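Adapter protein MecA 2 (Bacillus subtilis, PDB 3JTN) acts as an adaptor that recognises unfolded and aggregated proteins and delivers them, along with the competence factor ComK, to the ClpC protease machinery. Local coordinates at residues 2-13 with 30-41. Sequence-based numbering, arbitrary orientation.
Sequences DIIYQFHSFEDI and VYHYDGQYFLSL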
ATOM      1  N   ASP A   2       5.116   8.630  -4.550  1.00 64.84           N
ATOM      2  CA  ASP A   2       4.094   9.669  -4.473  1.00 67.19           C
ATOM      3  C   ASP A   2       2.720   9.019  -4.368  1.00 64.00           C
ATOM      4  O   ASP A   2       1.694   9.679  -4.563  1.00 64.71           O
ATOM      5  CB  ASP A   2       4.109  10.543  -5.729  1.00 71.49           C
ATOM      6  CG  ASP A   2       5.489  10.648  -6.374  1.00 74.15           C
ATOM      7  OD1 ASP A   2       5.623  11.433  -7.337  1.00 73.48           O
ATOM      8  OD2 ASP A   2       6.437   9.962  -5.935  1.00 75.26           O
ATOM      9  N   ILE A   3       2.716   7.720  -4.081  1.00 57.35           N
ATOM     10  CA  ILE A   3       1.501   6.922  -4.134  1.00 47.64           C
ATOM     11  C   ILE A   3       1.046   6.505  -2.747  1.00 45.30           C
ATOM     12  O   ILE A   3       1.803   5.886  -2.005  1.00 43.32           O
ATOM     13  CB  ILE A   3       1.716   5.639  -4.926  1.00 42.29           C
ATOM     14  CG1 ILE A   3       2.606   5.889  -6.128  1.00 42.22           C
ATOM     15  CG2 ILE A   3       0.380   5.027  -5.338  1.00 39.84           C
ATOM     16  CD1 ILE A   3       2.711   4.693  -7.046  1.00 42.02           C
ATOM     17  N   ILE A   4      -0.201   6.821  -2.413  1.00 43.69           N
ATOM     18  CA  ILE A   4      -0.792   6.393  -1.159  1.00 37.41           C
ATOM     19  C   ILE A   4      -2.254   6.102  -1.421  1.00 37.30           C
ATOM     20  O   ILE A   4      -2.990   6.966  -1.905  1.00 37.57           O
ATOM     21  CB  ILE A   4      -0.724   7.491  -0.084  1.00 37.71           C
ATOM     22  CG1 ILE A   4       0.692   8.054   0.028  1.00 41.12           C
ATOM     23  CG2 ILE A   4      -1.179   6.956   1.256  1.00 33.30           C
ATOM     24  CD1 ILE A   4       0.851   9.120   1.109  1.00 43.36           C
ATOM     25  N   TYR A   5      -2.680   4.887  -1.100  1.00 34.78           N
ATOM     26  CA  TYR A   5      -4.084   4.550  -1.214  1.00 35.18           C
ATOM     27  C   TYR A   5      -4.646   4.251   0.156  1.00 34.35           C
ATOM     28  O   TYR A   5      -3.945   3.715   1.005  1.00 35.10           O
ATOM     29  CB  TYR A   5      -4.287   3.371  -2.173  1.00 33.39           C
ATOM     30  CG  TYR A   5      -4.640   3.834  -3.563  1.00 36.83           C
ATOM     31  CD1 TYR A   5      -5.775   3.361  -4.209  1.00 35.00           C
ATOM     32  CD2 TYR A   5      -3.859   4.778  -4.215  1.00 42.24           C
ATOM     33  CE1 TYR A   5      -6.106   3.796  -5.472  1.00 39.21           C
ATOM     34  CE2 TYR A   5      -4.183   5.224  -5.484  1.00 43.76           C
ATOM     35  CZ  TYR A   5      -5.313   4.735  -6.105  1.00 46.35           C
ATOM     36  OH  TYR A   5      -5.648   5.165  -7.370  1.00 53.74           O
ATOM     37  N   GLN A   6      -5.892   4.641   0.390  1.00 33.47           N
ATOM     38  CA  GLN A   6      -6.568   4.219   1.596  1.00 34.89           C
ATOM     39  C   GLN A   6      -7.329   2.952   1.259  1.00 41.27           C
ATOM     40  O   GLN A   6      -7.637   2.689   0.095  1.00 44.15           O
ATOM     41  CB  GLN A   6      -7.499   5.309   2.132  1.00 36.73           C
ATOM     42  CG  GLN A   6      -8.643   5.702   1.234  1.00 41.85           C
ATOM     43  CD  GLN A   6      -9.415   6.883   1.798  1.00 47.73           C
ATOM     44  OE1 GLN A   6      -9.940   7.712   1.053  1.00 51.44           O
ATOM     45  NE2 GLN A   6      -9.465   6.980   3.121  1.00 47.82           N
ATOM     46  N   PHE A   7      -7.621   2.161   2.275  1.00 44.30           N
ATOM     47  CA  PHE A   7      -8.245   0.871   2.047  1.00 44.84           C
ATOM     48  C   PHE A   7      -9.430   0.663   2.968  1.00 50.01           C
ATOM     49  O   PHE A   7      -9.427   1.116   4.112  1.00 52.92           O
ATOM     50  CB  PHE A   7      -7.208  -0.248   2.168  1.00 38.85           C
ATOM     51  CG  PHE A   7      -6.186  -0.215   1.074  1.00 38.71           C
ATOM     52  CD1 PHE A   7      -6.396  -0.911  -0.110  1.00 37.17           C
ATOM     53  CD2 PHE A   7      -5.040   0.554   1.201  1.00 37.08           C
ATOM     54  CE1 PHE A   7      -5.471  -0.855  -1.129  1.00 37.00           C
ATOM     55  CE2 PHE A   7      -4.110   0.612   0.184  1.00 36.34           C
ATOM     56  CZ  PHE A   7      -4.319  -0.088  -0.980  1.00 37.24           C
ATOM     57  N   HIS A   8     -10.468   0.025   2.445  1.00 51.90           N
ATOM     58  CA  HIS A   8     -11.662  -0.201   3.229  1.00 54.39           C
ATOM     59  C   HIS A   8     -11.288  -1.037   4.449  1.00 49.22           C
ATOM     60  O   HIS A   8     -11.561  -0.652   5.586  1.00 50.89           O
ATOM     61  CB  HIS A   8     -12.731  -0.891   2.388  1.00 59.37           C
ATOM     62  CG  HIS A   8     -13.892  -1.379   3.190  1.00 64.96           C
ATOM     63  ND1 HIS A   8     -14.696  -0.531   3.918  1.00 67.46           N
ATOM     64  CD2 HIS A   8     -14.374  -2.627   3.391  1.00 68.18           C
ATOM     65  CE1 HIS A   8     -15.630  -1.236   4.533  1.00 70.41           C
ATOM     66  NE2 HIS A   8     -15.457  -2.509   4.228  1.00 71.57           N
ATOM     67  N   SER A   9     -10.640  -2.171   4.206  1.00 45.11           N
ATOM     68  CA  SER A   9     -10.148  -3.012   5.289  1.00 48.14           C
ATOM     69  C   SER A   9      -8.740  -3.504   5.000  1.00 50.46           C
ATOM     70  O   SER A   9      -8.283  -3.454   3.860  1.00 51.39           O
ATOM     71  CB  SER A   9     -11.078  -4.207   5.512  1.00 46.16           C
ATOM     72  OG  SER A   9     -11.256  -4.934   4.316  1.00 42.54           O
ATOM     73  N   PHE A  10      -8.055  -3.982   6.035  1.00 49.38           N
ATOM     74  CA  PHE A  10      -6.709  -4.512   5.865  1.00 44.97           C
ATOM     75  C   PHE A  10      -6.701  -5.702   4.903  1.00 41.40           C
ATOM     76  O   PHE A  10      -5.682  -6.010   4.287  1.00 37.50           O
ATOM     77  CB  PHE A  10      -6.095  -4.918   7.209  1.00 45.88           C
ATOM     78  CG  PHE A  10      -4.669  -5.374   7.095  1.00 46.56           C
ATOM     79  CD1 PHE A  10      -3.633  -4.458   7.106  1.00 45.46           C
ATOM     80  CD2 PHE A  10      -4.367  -6.715   6.931  1.00 48.43           C
ATOM     81  CE1 PHE A  10      -2.326  -4.872   6.977  1.00 43.11           C
ATOM     82  CE2 PHE A  10      -3.055  -7.134   6.800  1.00 46.92           C
ATOM     83  CZ  PHE A  10      -2.037  -6.212   6.822  1.00 43.89           C
ATOM     84  N   GLU A  11      -7.839  -6.371   4.768  1.00 38.61           N
ATOM     85  CA  GLU A  11      -7.938  -7.487   3.838  1.00 41.57           C
ATOM     86  C   GLU A  11      -7.751  -7.048   2.384  1.00 37.66           C
ATOM     87  O   GLU A  11      -7.219  -7.801   1.571  1.00 37.20           O
ATOM     88  CB  GLU A  11      -9.261  -8.241   4.013  1.00 45.22           C
ATOM     89  CG  GLU A  11      -9.235  -9.246   5.150  1.00 52.37           C
ATOM     90  CD  GLU A  11     -10.550  -9.985   5.302  1.00 59.13           C
ATOM     91  OE1 GLU A  11     -11.589  -9.464   4.838  1.00 62.82           O
ATOM     92  OE2 GLU A  11     -10.547 -11.088   5.887  1.00 63.12           O
ATOM     93  N   ASP A  12      -8.193  -5.840   2.051  1.00 36.59           N
ATOM     94  CA  ASP A  12      -8.005  -5.342   0.692  1.00 34.82           C
ATOM     95  C   ASP A  12      -6.516  -5.160   0.435  1.00 29.46           C
ATOM     96  O   ASP A  12      -6.055  -5.252  -0.701  1.00 28.07           O
ATOM     97  CB  ASP A  12      -8.770  -4.033   0.476  1.00 40.58           C
ATOM     98  CG  ASP A  12     -10.286  -4.232   0.454  1.00 46.99           C
ATOM     99  OD1 ASP A  12     -10.761  -5.123  -0.290  1.00 53.98           O
ATOM    100  OD2 ASP A  12     -11.004  -3.497   1.172  1.00 44.35           O
ATOM    101  N   ILE A  13      -5.758  -4.920   1.501  1.00 28.78           N
ATOM    102  CA  ILE A  13      -4.307  -4.811   1.377  1.00 27.54           C
ATOM    103  C   ILE A  13      -3.710  -6.195   1.266  1.00 30.40           C
ATOM    104  O   ILE A  13      -2.741  -6.389   0.553  1.00 29.55           O
ATOM    105  CB  ILE A  13      -3.663  -4.035   2.549  1.00 26.62           C
ATOM    106  CG1 ILE A  13      -4.216  -2.604   2.618  1.00 25.53           C
ATOM    107  CG2 ILE A  13      -2.139  -3.965   2.387  1.00 28.24           C
ATOM    108  CD1 ILE A  13      -3.479  -1.712   3.636  1.00 23.47           C
ATOM    109  N   VAL A  30       2.693   0.153   4.942  1.00 33.43           N
ATOM    110  CA  VAL A  30       1.328   0.218   5.437  1.00 33.47           C
ATOM    111  C   VAL A  30       1.253   1.079   6.681  1.00 31.76           C
ATOM    112  O   VAL A  30       1.989   0.851   7.638  1.00 31.94           O
ATOM    113  CB  VAL A  30       0.784  -1.181   5.780  1.00 28.11           C
ATOM    114  CG1 VAL A  30      -0.588  -1.071   6.445  1.00 27.47           C
ATOM    115  CG2 VAL A  30       0.725  -2.048   4.528  1.00 22.91           C
ATOM    116  N   TYR A  31       0.358   2.063   6.656  1.00 29.04           N
ATOM    117  CA  TYR A  31       0.072   2.878   7.825  1.00 31.82           C
ATOM    118  C   TYR A  31      -1.345   2.627   8.307  1.00 33.38           C
ATOM    119  O   TYR A  31      -2.213   2.286   7.519  1.00 30.60           O
ATOM    120  CB  TYR A  31       0.195   4.362   7.489  1.00 37.39           C
ATOM    121  CG  TYR A  31       1.580   4.800   7.099  1.00 42.37           C
ATOM    122  CD1 TYR A  31       2.534   5.096   8.064  1.00 47.34           C
ATOM    123  CD2 TYR A  31       1.931   4.933   5.764  1.00 47.47           C
ATOM    124  CE1 TYR A  31       3.815   5.509   7.707  1.00 52.20           C
ATOM    125  CE2 TYR A  31       3.203   5.347   5.396  1.00 51.04           C
ATOM    126  CZ  TYR A  31       4.141   5.632   6.371  1.00 54.93           C
ATOM    127  OH  TYR A  31       5.409   6.042   6.001  1.00 61.59           O
ATOM    128  N   HIS A  32      -1.574   2.805   9.606  1.00 36.51           N
ATOM    129  CA  HIS A  32      -2.933   2.845  10.130  1.00 37.58           C
ATOM    130  C   HIS A  32      -3.171   4.234  10.677  1.00 39.76           C
ATOM    131  O   HIS A  32      -2.442   4.705  11.540  1.00 40.68           O
ATOM    132  CB  HIS A  32      -3.165   1.801  11.226  1.00 37.18           C
ATOM    133  CG  HIS A  32      -4.561   1.810  11.767  1.00 44.06           C
ATOM    134  ND1 HIS A  32      -5.624   1.252  11.090  1.00 46.82           N
ATOM    135  CD2 HIS A  32      -5.071   2.320  12.912  1.00 48.86           C
ATOM    136  CE1 HIS A  32      -6.729   1.411  11.798  1.00 49.01           C
ATOM    137  NE2 HIS A  32      -6.420   2.056  12.909  1.00 50.47           N
ATOM    138  N   TYR A  33      -4.193   4.895  10.166  1.00 41.34           N
ATOM    139  CA  TYR A  33      -4.471   6.255  10.570  1.00 47.36           C
ATOM    140  C   TYR A  33      -5.970   6.499  10.509  1.00 51.15           C
ATOM    141  O   TYR A  33      -6.620   6.147   9.526  1.00 50.65           O
ATOM    142  CB  TYR A  33      -3.707   7.236   9.670  1.00 47.88           C
ATOM    143  CG  TYR A  33      -4.063   8.683   9.904  1.00 53.31           C
ATOM    144  CD1 TYR A  33      -3.550   9.380  10.994  1.00 55.71           C
ATOM    145  CD2 TYR A  33      -4.919   9.353   9.041  1.00 56.45           C
ATOM    146  CE1 TYR A  33      -3.879  10.699  11.213  1.00 58.10           C
ATOM    147  CE2 TYR A  33      -5.256  10.679   9.253  1.00 58.47           C
ATOM    148  CZ  TYR A  33      -4.733  11.344  10.339  1.00 60.21           C
ATOM    149  OH  TYR A  33      -5.066  12.663  10.549  1.00 63.87           O
ATOM    150  N   ASP A  34      -6.522   7.079  11.570  1.00 56.87           N
ATOM    151  CA  ASP A  34      -7.938   7.422  11.587  1.00 60.45           C
ATOM    152  C   ASP A  34      -8.816   6.200  11.282  1.00 59.30           C
ATOM    153  O   ASP A  34      -9.780   6.292  10.521  1.00 58.49           O
ATOM    154  CB  ASP A  34      -8.215   8.539  10.574  1.00 63.04           C
ATOM    155  CG  ASP A  34      -9.416   9.389  10.947  1.00 66.83           C
ATOM    156  OD1 ASP A  34      -9.527   9.787  12.129  1.00 66.43           O
ATOM    157  OD2 ASP A  34     -10.240   9.670  10.046  1.00 69.60           O
ATOM    158  N   GLY A  35      -8.478   5.056  11.869  1.00 58.13           N
ATOM    159  CA  GLY A  35      -9.269   3.851  11.677  1.00 57.30           C
ATOM    160  C   GLY A  35      -9.241   3.269  10.271  1.00 53.21           C
ATOM    161  O   GLY A  35     -10.087   2.447   9.908  1.00 51.63           O
ATOM    162  N   GLN A  36      -8.273   3.694   9.466  1.00 49.95           N
ATOM    163  CA  GLN A  36      -8.095   3.092   8.151  1.00 45.84           C
ATOM    164  C   GLN A  36      -6.652   2.722   7.902  1.00 40.26           C
ATOM    165  O   GLN A  36      -5.743   3.279   8.506  1.00 42.93           O
ATOM    166  CB  GLN A  36      -8.603   4.011   7.034  1.00 49.11           C
ATOM    167  CG  GLN A  36     -10.047   3.757   6.645  1.00 54.04           C
ATOM    168  CD  GLN A  36     -10.394   4.334   5.288  1.00 59.99           C
ATOM    169  OE1 GLN A  36      -9.525   4.833   4.573  1.00 59.64           O
ATOM    170  NE2 GLN A  36     -11.669   4.255   4.919  1.00 63.74           N
ATOM    171  N   TYR A  37      -6.460   1.772   7.001  1.00 35.30           N
ATOM    172  CA  TYR A  37      -5.138   1.368   6.560  1.00 32.35           C
ATOM    173  C   TYR A  37      -4.756   2.095   5.284  1.00 33.02           C
ATOM    174  O   TYR A  37      -5.574   2.292   4.390  1.00 36.09           O
ATOM    175  CB  TYR A  37      -5.110  -0.141   6.316  1.00 30.71           C
ATOM    176  CG  TYR A  37      -5.150  -0.908   7.592  1.00 29.03           C
ATOM    177  CD1 TYR A  37      -3.992  -1.094   8.336  1.00 29.60           C
ATOM    178  CD2 TYR A  37      -6.347  -1.396   8.088  1.00 31.59           C
ATOM    179  CE1 TYR A  37      -4.010  -1.768   9.509  1.00 29.04           C
ATOM    180  CE2 TYR A  37      -6.385  -2.078   9.278  1.00 28.62           C
ATOM    181  CZ  TYR A  37      -5.212  -2.260   9.981  1.00 31.54           C
ATOM    182  OH  TYR A  37      -5.223  -2.937  11.155  1.00 31.26           O
ATOM    183  N   PHE A  38      -3.496   2.478   5.192  1.00 33.37           N
ATOM    184  CA  PHE A  38      -3.004   3.133   4.000  1.00 33.83           C
ATOM    185  C   PHE A  38      -1.775   2.405   3.530  1.00 31.29           C
ATOM    186  O   PHE A  38      -0.976   1.923   4.332  1.00 34.67           O
ATOM    187  CB  PHE A  38      -2.661   4.602   4.293  1.00 31.84           C
ATOM    188  CG  PHE A  38      -3.834   5.406   4.764  1.00 32.79           C
ATOM    189  CD1 PHE A  38      -4.497   6.263   3.900  1.00 32.27           C
ATOM    190  CD2 PHE A  38      -4.279   5.301   6.066  1.00 33.53           C
ATOM    191  CE1 PHE A  38      -5.575   7.006   4.330  1.00 33.01           C
ATOM    192  CE2 PHE A  38      -5.357   6.043   6.504  1.00 34.21           C
ATOM    193  CZ  PHE A  38      -6.012   6.892   5.637  1.00 32.18           C
ATOM    194  N   LEU A  39      -1.625   2.327   2.223  1.00 28.17           N
ATOM    195  CA  LEU A  39      -0.415   1.785   1.658  1.00 29.49           C
ATOM    196  C   LEU A  39       0.279   2.882   0.898  1.00 30.70           C
ATOM    197  O   LEU A  39      -0.344   3.648   0.159  1.00 33.76           O
ATOM    198  CB  LEU A  39      -0.717   0.618   0.731  1.00 30.34           C
ATOM    199  CG  LEU A  39       0.482  -0.050   0.063  1.00 30.50           C
ATOM    200  CD1 LEU A  39       1.212  -0.970   1.009  1.00 29.11           C
ATOM    201  CD2 LEU A  39      -0.006  -0.831  -1.129  1.00 35.54           C
ATOM    202  N   SER A  40       1.581   2.961   1.096  1.00 31.65           N
ATOM    203  CA  SER A  40       2.398   3.909   0.376  1.00 32.88           C
ATOM    204  C   SER A  40       3.372   3.062  -0.383  1.00 31.45           C
ATOM    205  O   SER A  40       3.927   2.114   0.174  1.00 31.38           O
ATOM    206  CB  SER A  40       3.159   4.804   1.351  1.00 38.82           C
ATOM    207  OG  SER A  40       4.251   5.427   0.697  1.00 44.00           O
ATOM    208  N   LEU A  41       3.558   3.376  -1.658  1.00 34.46           N
ATOM    209  CA  LEU A  41       4.546   2.693  -2.475  1.00 36.59           C
ATOM    210  C   LEU A  41       5.524   3.741  -2.966  1.00 39.36           C
ATOM    211  O   LEU A  41       5.133   4.866  -3.279  1.00 38.16           O
ATOM    212  CB  LEU A  41       3.890   1.991  -3.671  1.00 34.61           C
ATOM    213  CG  LEU A  41       2.980   0.792  -3.414  1.00 34.69           C
ATOM    214  CD1 LEU A  41       2.380   0.329  -4.723  1.00 35.40           C
ATOM    215  CD2 LEU A  41       3.721  -0.354  -2.737  1.00 31.82           C
TER
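Y5 and L39 pair at the middle of the antiparallel sheet in this ClpC-interacting C-terminal domain, a worked example of how a two-faced sheet can largely divide polar from apolar contacts: Y5 N donates to L39 O over 2.9 Å and L39 N to Y5 O over 3.0 Å. L41 N to I3 O continues the pairing, and CA-H...O contacts, such as I4 CA to L39 O, fill in between. Alternation along the paired strands sends side chains to two faces. With I4, F38 and S40 lies a polar pair: Q6 NE2 donates to Q36 OE1 over 2.6 Å, a bent bond (137° at the hydrogen) between amide planes turned 70° apart, while Q6 CB lies against F38 CE1. Shortening Q36 to an alanine would probably leave the Q6 amide without this acceptor and free to turn. Aromatic and aliphatic contacts occupy the face of I3, F7 and L39, which helix 10-22 and helix 49-59 help to cover. F7 CE2 presses on L39 CB at 3.4 Å. The F10 ring, its CG anti to the backbone N (chi1 -176°), turns its edge to the Y37 face in a T-shaped pair, centroids 5.0 Å apart; F10 CB sits over that same face, and H32 ND1 covers the opposite one. I13 CD1 meets Y37 CB at 3.5 Å, and I13 CG2 reaches V30 CG2 tip to tip. Backbone bonds thus set the strand register, Q6-Q36 ties one face, and apolar side chains join helix 10-22 to the other.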